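Nitrogenase molybdenum-iron protein alpha chain (Clostridium pasteurianum, PDB 4WN9) carries, as part of the nitrogenase complex, the molybdenum-iron cofactor on which dinitrogen is reduced to ammonium, and shares an [8Fe-7S] cluster with the beta chain. Local coordinates at residues V178-G183 against F365-R370; G83-K88 against G212-G217; Q333-C338 against P456-A461. One frame throughout, in Å; residues are numbered along the deposited sequence.

In the fold
Read from the N terminus, the chain first reaches 83-88, a loop after helix 75-79. It comes back to that loop at 212-217, where strand 207-213 runs out, and so closes contact 2 over 123 intervening residues. Before that closure it has opened contact 1 at 178-183, the start of helix 180-194, which finds its partner only at 365-370, after strand 359-365. Contact 3 opens within this second loop, at strand 336-341, and closes beyond it at strand 458-460. Contact 1 therefore crosses both others, while contacts 2 and 3 follow in series. Contacts 1 and 2 both touch the molybdenum-iron cluster, their centres about 18 Å apart; contact 3 joins neighbouring strands of the mixed sheet.

Contact 1. Residues V178-G183 against F365-R370; sequences VSQSAG and FEFAHR. With ICS (iron-sulfur-molybdenum cluster with interstitial carbon), chain F.
Phe367 reaches past Ser179 and Gln180 to the molybdenum-iron cluster, and its side chain can be read atom by atom. Phe367 CB lies against the serine hydroxyl, 3.4 Å from Ser179 OG. With CG placed between the backbone N and the carbonyl carbon (chi1 51°), the ring is carried across the Gln180 side chain at about a right angle. Phe367 CD2 meets the amide, 3.5 Å from Gln180 OE1, with ring and amide planes 57° apart, while Gln180 CB stands over one ring face near the rim. CE1 approaches sulfur S1A, CE2 touches both Gln180 NE2 and sulfur S1B, and Phe367 CZ ends 3.2 Å from cluster sulfur S2B, which the ring meets obliquely.

The glutamine amide is used at both ends: OE1 accepts from Gly50 N, and Gln180 NE2 bonds to homocitrate while giving a weak bond to Glu366 OE2 at 3.3 Å. Glu366 also touches the cluster ligand His480. Gln180 belongs to the homocitrate pocket and Glu366 to that of the cluster, so their bond links the two halves of the cofactor site.

Next to the glutamine, helix 180-194 begins. Ser179 is its N-cap, Ser179 OG accepting from Ser181 N at 3.1 Å, and the same hydroxyl gives its proton to a water that in turn donates to Phe367 O, a water bridge between helix start and loop. A chi1 of -177° takes Ser181 OG to the edge of the His369 ring, where it meets His369 NE2 at 2.7 Å, a short bond in which either group may be the donor. Arg262 and Tyr266 of helix 261-275 touch both of these side chains.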
loop_
_atom_site.group_PDB
_atom_site.type_symbol
_atom_site.label_atom_id
_atom_site.label_comp_id
_atom_site.label_asym_id
_atom_site.label_seq_id
_atom_site.Cartn_x
_atom_site.Cartn_y
_atom_site.Cartn_z
ATOM N N VAL A 178 23.103 20.464 -32.887
ATOM C CA VAL A 178 23.096 19.013 -33.060
ATOM C C VAL A 178 22.753 18.286 -31.761
ATOM O O VAL A 178 22.733 17.070 -31.742
ATOM C CB VAL A 178 24.475 18.489 -33.525
ATOM C CG1 VAL A 178 24.788 18.994 -34.916
ATOM C CG2 VAL A 178 25.565 18.917 -32.542
ATOM N N SER A 179 22.443 19.030 -30.705
ATOM C CA SER A 179 22.407 18.501 -29.346
ATOM C C SER A 179 21.969 19.584 -28.362
ATOM O O SER A 179 21.688 20.720 -28.752
ATOM C CB SER A 179 23.811 18.009 -28.941
ATOM O OG SER A 179 24.709 19.106 -28.853
ATOM N N GLN A 180 21.911 19.222 -27.084
ATOM C CA GLN A 180 21.625 20.167 -26.021
ATOM C C GLN A 180 22.604 21.320 -26.022
ATOM O O GLN A 180 22.338 22.360 -25.412
ATOM C CB GLN A 180 21.723 19.505 -24.631
ATOM C CG GLN A 180 20.709 18.412 -24.374
ATOM C CD GLN A 180 21.237 17.042 -24.754
ATOM O OE1 GLN A 180 21.709 16.831 -25.872
ATOM N NE2 GLN A 180 21.185 16.107 -23.811
ATOM N N SER A 181 23.762 21.123 -26.651
ATOM C CA SER A 181 24.825 22.122 -26.574
ATOM C C SER A 181 24.377 23.513 -27.034
ATOM O O SER A 181 24.628 24.506 -26.361
ATOM C CB SER A 181 26.032 21.691 -27.405
ATOM O OG SER A 181 27.038 22.656 -27.246
ATOM N N ALA A 182 23.745 23.562 -28.199
ATOM C CA ALA A 182 23.286 24.803 -28.792
ATOM C C ALA A 182 22.357 25.548 -27.853
ATOM O O ALA A 182 22.378 26.761 -27.816
ATOM C CB ALA A 182 22.587 24.528 -30.126
ATOM N N GLY A 183 21.540 24.817 -27.096
ATOM C CA GLY A 183 20.685 25.423 -26.097
ATOM C C GLY A 183 21.451 26.066 -24.964
ATOM O O GLY A 183 21.031 27.087 -24.440
ATOM N N PHE A 365 31.634 11.796 -23.978
ATOM C CA PHE A 365 30.598 12.807 -23.791
ATOM C C PHE A 365 29.508 12.650 -24.864
ATOM O O PHE A 365 29.786 12.244 -26.002
ATOM C CB PHE A 365 31.180 14.223 -23.857
ATOM C CG PHE A 365 32.056 14.604 -22.675
ATOM C CD1 PHE A 365 31.545 14.644 -21.393
ATOM C CD2 PHE A 365 33.372 14.972 -22.868
ATOM C CE1 PHE A 365 32.338 15.013 -20.312
ATOM C CE2 PHE A 365 34.172 15.335 -21.797
ATOM C CZ PHE A 365 33.650 15.357 -20.513
ATOM N N GLU A 366 28.264 12.943 -24.490
ATOM C CA GLU A 366 27.153 12.986 -25.454
ATOM C C GLU A 366 27.339 14.091 -26.481
ATOM O O GLU A 366 27.148 13.872 -27.672
ATOM C CB GLU A 366 25.846 13.348 -24.769
ATOM C CG GLU A 366 25.122 12.255 -24.032
ATOM C CD GLU A 366 23.849 12.791 -23.399
ATOM O OE1 GLU A 366 23.749 12.706 -22.165
ATOM O OE2 GLU A 366 22.987 13.325 -24.131
ATOM N N PHE A 367 27.618 15.297 -25.978
ATOM C CA PHE A 367 27.491 16.531 -26.755
ATOM C C PHE A 367 28.595 17.562 -26.496
ATOM O O PHE A 367 28.493 18.711 -26.947
ATOM C CB PHE A 367 26.134 17.180 -26.465
ATOM C CG PHE A 367 25.851 17.352 -25.009
ATOM C CD1 PHE A 367 26.506 18.309 -24.272
ATOM C CD2 PHE A 367 24.909 16.564 -24.380
ATOM C CE1 PHE A 367 26.253 18.471 -22.921
ATOM C CE2 PHE A 367 24.633 16.726 -23.041
ATOM C CZ PHE A 367 25.306 17.680 -22.308
ATOM N N ALA A 368 29.655 17.158 -25.791
ATOM C CA ALA A 368 30.776 18.060 -25.533
ATOM C C ALA A 368 31.529 18.378 -26.831
ATOM O O ALA A 368 31.323 17.734 -27.866
ATOM C CB ALA A 368 31.718 17.454 -24.503
ATOM N N HIS A 369 32.385 19.384 -26.771
ATOM C CA HIS A 369 33.136 19.825 -27.942
ATOM C C HIS A 369 34.593 19.362 -27.831
ATOM O O HIS A 369 35.012 18.815 -26.807
ATOM C CB HIS A 369 33.088 21.347 -28.039
ATOM C CG HIS A 369 31.706 21.907 -28.123
ATOM N ND1 HIS A 369 31.459 23.223 -28.442
ATOM C CD2 HIS A 369 30.494 21.326 -27.962
ATOM C CE1 HIS A 369 30.156 23.443 -28.427
ATOM N NE2 HIS A 369 29.547 22.307 -28.139
ATOM N N ARG A 370 35.378 19.586 -28.877
ATOM C CA ARG A 370 36.789 19.196 -28.832
ATOM C C ARG A 370 37.525 19.782 -27.598
ATOM O O ARG A 370 38.374 19.118 -27.032
ATOM C CB ARG A 370 37.495 19.553 -30.149
ATOM C CG ARG A 370 37.315 18.500 -31.250
ATOM C CD ARG A 370 38.209 18.793 -32.448
ATOM N NE ARG A 370 39.590 18.945 -32.005
ATOM C CZ ARG A 370 40.440 19.859 -32.450
ATOM N NH1 ARG A 370 40.069 20.721 -33.385
ATOM N NH2 ARG A 370 41.664 19.923 -31.943
HETATM FE FE1 ICS F . 26.820 20.566 -17.594
HETATM MO MO1 ICS F . 22.049 15.513 -17.816
HETATM FE FE2 ICS F . 24.794 19.561 -18.980
HETATM FE FE3 ICS F . 24.724 19.540 -16.310
HETATM FE FE4 ICS F . 26.438 17.983 -17.595
HETATM FE FE5 ICS F . 24.663 16.132 -17.705
HETATM FE FE6 ICS F . 23.004 17.694 -19.033
HETATM FE FE7 ICS F . 22.947 17.635 -16.444
HETATM C CX ICS F . 24.481 18.080 -17.677
HETATM S S1A ICS F . 26.985 19.251 -19.436
HETATM S S1B ICS F . 23.551 15.611 -19.596
HETATM S S2A ICS F . 24.723 21.385 -17.644
HETATM S S2B ICS F . 23.221 19.265 -20.541
HETATM S S3A ICS F . 26.897 15.845 -17.565
HETATM S S3B ICS F . 21.155 17.714 -17.810
HETATM S S4A ICS F . 26.896 19.195 -15.737
HETATM S S4B ICS F . 23.442 15.519 -15.935
HETATM S S5A ICS F . 23.136 19.114 -14.799
HETATM O O HOH W 1 27.202 18.882 -29.364
#

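Contact 2. Residues G83-K88 against G212-G217; sequences GGRRFK and GEYNIG. With ICS (iron-sulfur-molybdenum cluster with interstitial carbon), chain F.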
loop_
_atom_site.group_PDB
_atom_site.type_symbol
_atom_site.label_atom_id
_atom_site.label_comp_id
_atom_site.label_asym_id
_atom_site.label_seq_id
_atom_site.Cartn_x
_atom_site.Cartn_y
_atom_site.Cartn_z
ATOM N N GLY A 83 10.124 17.831 -13.764
ATOM C CA GLY A 83 10.718 17.192 -12.590
ATOM C C GLY A 83 11.712 16.070 -12.842
ATOM O O GLY A 83 12.282 15.513 -11.892
ATOM N N GLY A 84 11.922 15.737 -14.111
ATOM C CA GLY A 84 12.862 14.721 -14.488
ATOM C C GLY A 84 14.322 15.069 -14.206
ATOM O O GLY A 84 15.131 14.171 -13.897
ATOM N N ARG A 85 14.669 16.353 -14.366
ATOM C CA ARG A 85 15.991 16.844 -14.012
ATOM C C ARG A 85 15.884 17.424 -12.589
ATOM O O ARG A 85 15.072 18.334 -12.323
ATOM C CB ARG A 85 16.468 17.886 -15.024
ATOM C CG ARG A 85 17.854 18.428 -14.737
ATOM C CD ARG A 85 18.447 19.153 -15.933
ATOM N NE ARG A 85 19.684 19.891 -15.618
ATOM C CZ ARG A 85 19.740 21.183 -15.290
ATOM N NH1 ARG A 85 20.908 21.751 -15.052
ATOM N NH2 ARG A 85 18.635 21.914 -15.191
ATOM N N ARG A 86 16.694 16.896 -11.677
ATOM C CA ARG A 86 16.479 17.117 -10.235
ATOM C C ARG A 86 17.216 18.330 -9.617
ATOM O O ARG A 86 17.843 18.213 -8.539
ATOM C CB ARG A 86 16.871 15.853 -9.483
ATOM C CG ARG A 86 16.179 14.587 -9.963
ATOM C CD ARG A 86 16.708 13.372 -9.228
ATOM N NE ARG A 86 16.633 13.573 -7.788
ATOM C CZ ARG A 86 17.683 13.602 -6.970
ATOM N NH1 ARG A 86 17.491 13.819 -5.671
ATOM N NH2 ARG A 86 18.911 13.412 -7.441
ATOM N N PHE A 87 17.122 19.487 -10.270
ATOM C CA PHE A 87 17.658 20.714 -9.678
ATOM C C PHE A 87 16.797 21.052 -8.467
ATOM O O PHE A 87 15.577 21.088 -8.563
ATOM C CB PHE A 87 17.729 21.908 -10.670
ATOM C CG PHE A 87 16.495 22.109 -11.528
ATOM C CD1 PHE A 87 15.420 22.872 -11.075
ATOM C CD2 PHE A 87 16.441 21.579 -12.812
ATOM C CE1 PHE A 87 14.300 23.075 -11.869
ATOM C CE2 PHE A 87 15.331 21.772 -13.617
ATOM C CZ PHE A 87 14.252 22.522 -13.145
ATOM N N LYS A 88 17.439 21.262 -7.324
ATOM C CA LYS A 88 16.713 21.566 -6.106
ATOM C C LYS A 88 16.548 23.063 -5.881
ATOM O O LYS A 88 17.453 23.860 -6.144
ATOM C CB LYS A 88 17.399 20.894 -4.927
ATOM C CG LYS A 88 17.424 19.369 -5.056
ATOM C CD LYS A 88 16.101 18.877 -5.636
ATOM C CE LYS A 88 15.749 17.466 -5.226
ATOM N NZ LYS A 88 14.269 17.312 -5.226
ATOM N N GLY A 212 27.874 27.165 -13.969
ATOM C CA GLY A 212 27.629 25.845 -14.526
ATOM C C GLY A 212 27.443 24.850 -13.402
ATOM O O GLY A 212 28.178 23.857 -13.315
ATOM N N GLU A 213 26.480 25.141 -12.523
ATOM C CA GLU A 213 26.146 24.247 -11.398
ATOM C C GLU A 213 24.661 24.372 -11.131
ATOM O O GLU A 213 24.149 25.477 -10.970
ATOM C CB GLU A 213 26.950 24.614 -10.148
ATOM C CG GLU A 213 26.420 24.014 -8.858
ATOM C CD GLU A 213 26.321 22.508 -8.892
ATOM O OE1 GLU A 213 25.258 21.985 -8.480
ATOM O OE2 GLU A 213 27.300 21.845 -9.319
ATOM N N TYR A 214 23.955 23.248 -11.083
ATOM C CA TYR A 214 22.499 23.318 -11.153
ATOM C C TYR A 214 21.786 22.695 -9.972
ATOM O O TYR A 214 20.560 22.545 -9.975
ATOM C CB TYR A 214 22.074 22.708 -12.474
ATOM C CG TYR A 214 22.812 23.375 -13.604
ATOM C CD1 TYR A 214 22.396 24.604 -14.081
ATOM C CD2 TYR A 214 23.962 22.818 -14.145
ATOM C CE1 TYR A 214 23.066 25.242 -15.109
ATOM C CE2 TYR A 214 24.651 23.457 -15.165
ATOM C CZ TYR A 214 24.189 24.678 -15.638
ATOM O OH TYR A 214 24.829 25.341 -16.667
ATOM N N ASN A 215 22.571 22.368 -8.954
ATOM C CA ASN A 215 22.060 21.884 -7.671
ATOM C C ASN A 215 21.245 20.609 -7.804
ATOM O O ASN A 215 20.165 20.490 -7.205
ATOM C CB ASN A 215 21.227 22.950 -6.966
ATOM C CG ASN A 215 21.075 22.662 -5.492
ATOM O OD1 ASN A 215 21.958 22.072 -4.890
ATOM N ND2 ASN A 215 19.948 23.033 -4.921
ATOM N N ILE A 216 21.780 19.665 -8.580
ATOM C CA ILE A 216 21.150 18.366 -8.790
ATOM C C ILE A 216 21.322 17.591 -7.482
ATOM O O ILE A 216 22.439 17.450 -6.961
ATOM C CB ILE A 216 21.771 17.622 -9.998
ATOM C CG1 ILE A 216 21.771 18.500 -11.256
ATOM C CG2 ILE A 216 21.092 16.290 -10.282
ATOM C CD1 ILE A 216 20.418 19.038 -11.703
ATOM N N GLY A 217 20.206 17.139 -6.924
ATOM C CA GLY A 217 20.222 16.393 -5.684
ATOM C C GLY A 217 20.924 17.136 -4.557
ATOM O O GLY A 217 21.425 16.511 -3.633
HETATM FE FE1 ICS F . 26.820 20.566 -17.594
HETATM MO MO1 ICS F . 22.049 15.513 -17.816
HETATM FE FE2 ICS F . 24.794 19.561 -18.980
HETATM FE FE3 ICS F . 24.724 19.540 -16.310
HETATM FE FE4 ICS F . 26.438 17.983 -17.595
HETATM FE FE5 ICS F . 24.663 16.132 -17.705
HETATM FE FE6 ICS F . 23.004 17.694 -19.033
HETATM FE FE7 ICS F . 22.947 17.635 -16.444
HETATM C CX ICS F . 24.481 18.080 -17.677
HETATM S S1A ICS F . 26.985 19.251 -19.436
HETATM S S1B ICS F . 23.551 15.611 -19.596
HETATM S S2A ICS F . 24.723 21.385 -17.644
HETATM S S2B ICS F . 23.221 19.265 -20.541
HETATM S S3A ICS F . 26.897 15.845 -17.565
HETATM S S3B ICS F . 21.155 17.714 -17.810
HETATM S S4A ICS F . 26.896 19.195 -15.737
HETATM S S4B ICS F . 23.442 15.519 -15.935
HETATM S S5A ICS F . 23.136 19.114 -14.799
HETATM O O HOH W 2 18.773 14.437 -3.224
#
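Phe87 and Ile216 face each other across a single backbone bridge, CA to CA 4.3 Å, where two loops meet with their touching parts running 84° apart. Arg86, the centre of an inverse gamma turn, presents its carbonyl to the other loop: Arg86 O accepts from Gly217 N at 3.1 Å and also receives the CA-H of Ile216. Two residues on, Lys88 N donates to Asn215 O at 2.8 Å.

Asn215 adds a side-chain rung. Its CG stands anti to the backbone N (chi1 -161°), which carries Asn215 ND2 across to Lys88 O, 2.9 Å away; the acceptor lies close to the amide plane, although the donor stands 47° out of the carbonyl plane. Asn215 OD1 meanwhile accepts from Ala220 N, at the start of helix 219-230.

This corner, where strand 207-213 leaves its parallel sheet, supplies Tyr214 and Ile216 to the cluster site. Arg85, extended from CG to NE, brings Arg85 NE within 3.4 Å of cluster sulfur S3B and also touches homocitrate. Ile216 CD1 lies over one face of the Arg85 guanidinium, toward the rim, while Ile216 CG1 faces sulfur S5A. Tyr214 CE2 comes to 3.2 Å from sulfur S2A, and the hydroxyl of this ring bonds to Ser263.

The remaining charges turn toward the beta chain. Arg86 lays a guanidinium face over Gly217, and its NH1 pairs with Glu455 of the beta chain. Lys88 NZ is bonded to the carbonyl of Glu452 of that same neighbouring chain.

Contact 3. Residues Q333-C338 against P456-A461; sequences QGKTAC and PDMFFA
Ala337 pairs with Met458 and Cys338 with Phe459 in parallel register. The bonds of this ladder come from Cys338: Cys338 N donates to Met458 O at 3.0 Å, and Cys338 O accepts from Phe460 N at 2.8 Å. The short strand axes come within 4.7 Å and cross at -26°.

At the strand starts, side chains join the polar pairing. Asp457 OD2 uses its anti lone pair to accept from Thr336 N, a short and nearly straight bond of 2.6 Å at 165°. Thr336 OG1, set between the backbone N and the carbonyl carbon (chi1 68°), accepts from Asp457 N, which is also bonded to Thr336 O. The two residues thus grip each other reciprocally. Lys335 lays its CD near the Asp457 carboxylate.

Apolar contacts divide between the faces of the sheet. On the side of Cys338 and Phe459, Cys338 CB stands over the phenylalanine ring, 3.4 Å from the centroid of Phe459, in a CH-pi contact; Cys338 SG lies obliquely to that ring and touches Pro456 CG at 3.7 Å. Helix 444-454 covers this face through Met447, Val450 and Leu451. On the other, Ala337 CB meets Met458 CG at 3.5 Å and the edge of the Phe460 ring, while the bent Met458 reaches Lys335 CB with CE. Leu501 and Phe497 of helix 490-505 pack there. Helices on both faces of a largely parallel sheet make the three-layer alpha/beta sandwich of a Rossmann-like domain, in which 458-460 is the outermost strand of the sheet within this chain.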
loop_
_atom_site.group_PDB
_atom_site.type_symbol
_atom_site.label_atom_id
_atom_site.label_comp_id
_atom_site.label_asym_id
_atom_site.label_seq_id
_atom_site.Cartn_x
_atom_site.Cartn_y
_atom_site.Cartn_z
ATOM N N GLN A 333 38.453 -1.608 -4.611
ATOM C CA GLN A 333 39.795 -1.736 -5.178
ATOM C C GLN A 333 39.854 -2.736 -6.333
ATOM O O GLN A 333 39.340 -3.853 -6.253
ATOM C CB GLN A 333 40.787 -2.122 -4.066
ATOM C CG GLN A 333 42.255 -1.968 -4.428
ATOM C CD GLN A 333 42.689 -0.522 -4.565
ATOM O OE1 GLN A 333 42.382 0.328 -3.723
ATOM N NE2 GLN A 333 43.430 -0.239 -5.621
ATOM N N GLY A 334 40.438 -2.306 -7.447
ATOM C CA GLY A 334 40.595 -3.178 -8.606
ATOM C C GLY A 334 39.368 -3.323 -9.499
ATOM O O GLY A 334 39.436 -3.996 -10.524
ATOM N N LYS A 335 38.240 -2.725 -9.112
ATOM C CA LYS A 335 37.049 -2.754 -9.967
ATOM C C LYS A 335 37.267 -1.864 -11.195
ATOM O O LYS A 335 38.019 -0.892 -11.150
ATOM C CB LYS A 335 35.805 -2.266 -9.217
ATOM C CG LYS A 335 35.458 -3.031 -7.946
ATOM C CD LYS A 335 34.782 -4.344 -8.245
ATOM C CE LYS A 335 34.406 -5.046 -6.948
ATOM N NZ LYS A 335 33.972 -6.445 -7.222
ATOM N N THR A 336 36.604 -2.212 -12.285
ATOM C CA THR A 336 36.689 -1.437 -13.502
ATOM C C THR A 336 35.362 -0.756 -13.835
ATOM O O THR A 336 34.272 -1.292 -13.533
ATOM C CB THR A 336 37.087 -2.326 -14.683
ATOM O OG1 THR A 336 36.028 -3.246 -14.973
ATOM C CG2 THR A 336 38.396 -3.088 -14.377
ATOM N N ALA A 337 35.485 0.393 -14.505
ATOM C CA ALA A 337 34.355 1.277 -14.812
ATOM C C ALA A 337 34.401 1.843 -16.227
ATOM O O ALA A 337 35.478 2.060 -16.787
ATOM C CB ALA A 337 34.329 2.433 -13.823
ATOM N N CYS A 338 33.215 2.095 -16.778
ATOM C CA CYS A 338 33.039 2.999 -17.902
ATOM C C CYS A 338 32.107 4.149 -17.522
ATOM O O CYS A 338 31.186 3.971 -16.698
ATOM C CB CYS A 338 32.421 2.273 -19.081
ATOM S SG CYS A 338 33.228 0.718 -19.481
ATOM N N PRO A 456 33.257 -4.400 -17.930
ATOM C CA PRO A 456 33.476 -3.555 -16.775
ATOM C C PRO A 456 32.668 -4.081 -15.613
ATOM O O PRO A 456 31.758 -4.881 -15.814
ATOM C CB PRO A 456 32.946 -2.185 -17.220
ATOM C CG PRO A 456 31.969 -2.499 -18.296
ATOM C CD PRO A 456 32.482 -3.724 -18.981
ATOM N N ASP A 457 33.021 -3.664 -14.410
ATOM C CA ASP A 457 32.248 -4.018 -13.239
ATOM C C ASP A 457 31.074 -3.045 -13.112
ATOM O O ASP A 457 30.039 -3.374 -12.521
ATOM C CB ASP A 457 33.117 -3.961 -11.983
ATOM C CG ASP A 457 34.266 -4.978 -12.025
ATOM O OD1 ASP A 457 33.976 -6.168 -11.941
ATOM O OD2 ASP A 457 35.441 -4.589 -12.174
ATOM N N MET A 458 31.239 -1.848 -13.666
ATOM C CA MET A 458 30.226 -0.818 -13.503
ATOM C C MET A 458 30.234 0.144 -14.684
ATOM O O MET A 458 31.272 0.421 -15.265
ATOM C CB MET A 458 30.449 -0.082 -12.174
ATOM C CG MET A 458 31.641 0.851 -12.141
ATOM S SD MET A 458 32.162 1.254 -10.460
ATOM C CE MET A 458 32.894 -0.332 -10.057
ATOM N N PHE A 459 29.061 0.658 -15.040
ATOM C CA PHE A 459 28.965 1.517 -16.191
ATOM C C PHE A 459 28.021 2.667 -15.863
ATOM O O PHE A 459 26.794 2.493 -15.777
ATOM C CB PHE A 459 28.496 0.722 -17.416
ATOM C CG PHE A 459 28.809 1.403 -18.721
ATOM C CD1 PHE A 459 28.393 2.714 -18.954
ATOM C CD2 PHE A 459 29.509 0.740 -19.719
ATOM C CE1 PHE A 459 28.682 3.351 -20.150
ATOM C CE2 PHE A 459 29.796 1.368 -20.923
ATOM C CZ PHE A 459 29.394 2.675 -21.138
ATOM N N PHE A 460 28.612 3.832 -15.644
ATOM C CA PHE A 460 27.842 5.004 -15.295
ATOM C C PHE A 460 27.269 5.646 -16.556
ATOM O O PHE A 460 27.962 5.834 -17.560
ATOM C CB PHE A 460 28.716 5.992 -14.547
ATOM C CG PHE A 460 29.302 5.428 -13.289
ATOM C CD1 PHE A 460 28.542 5.334 -12.140
ATOM C CD2 PHE A 460 30.611 4.986 -13.262
ATOM C CE1 PHE A 460 29.078 4.798 -10.983
ATOM C CE2 PHE A 460 31.159 4.466 -12.103
ATOM C CZ PHE A 460 30.388 4.374 -10.965
ATOM N N ALA A 461 25.989 5.971 -16.525
ATOM C CA ALA A 461 25.435 6.712 -17.631
ATOM C C ALA A 461 24.116 7.308 -17.201
ATOM O O ALA A 461 24.059 7.965 -16.136
ATOM C CB ALA A 461 25.305 5.827 -18.860
#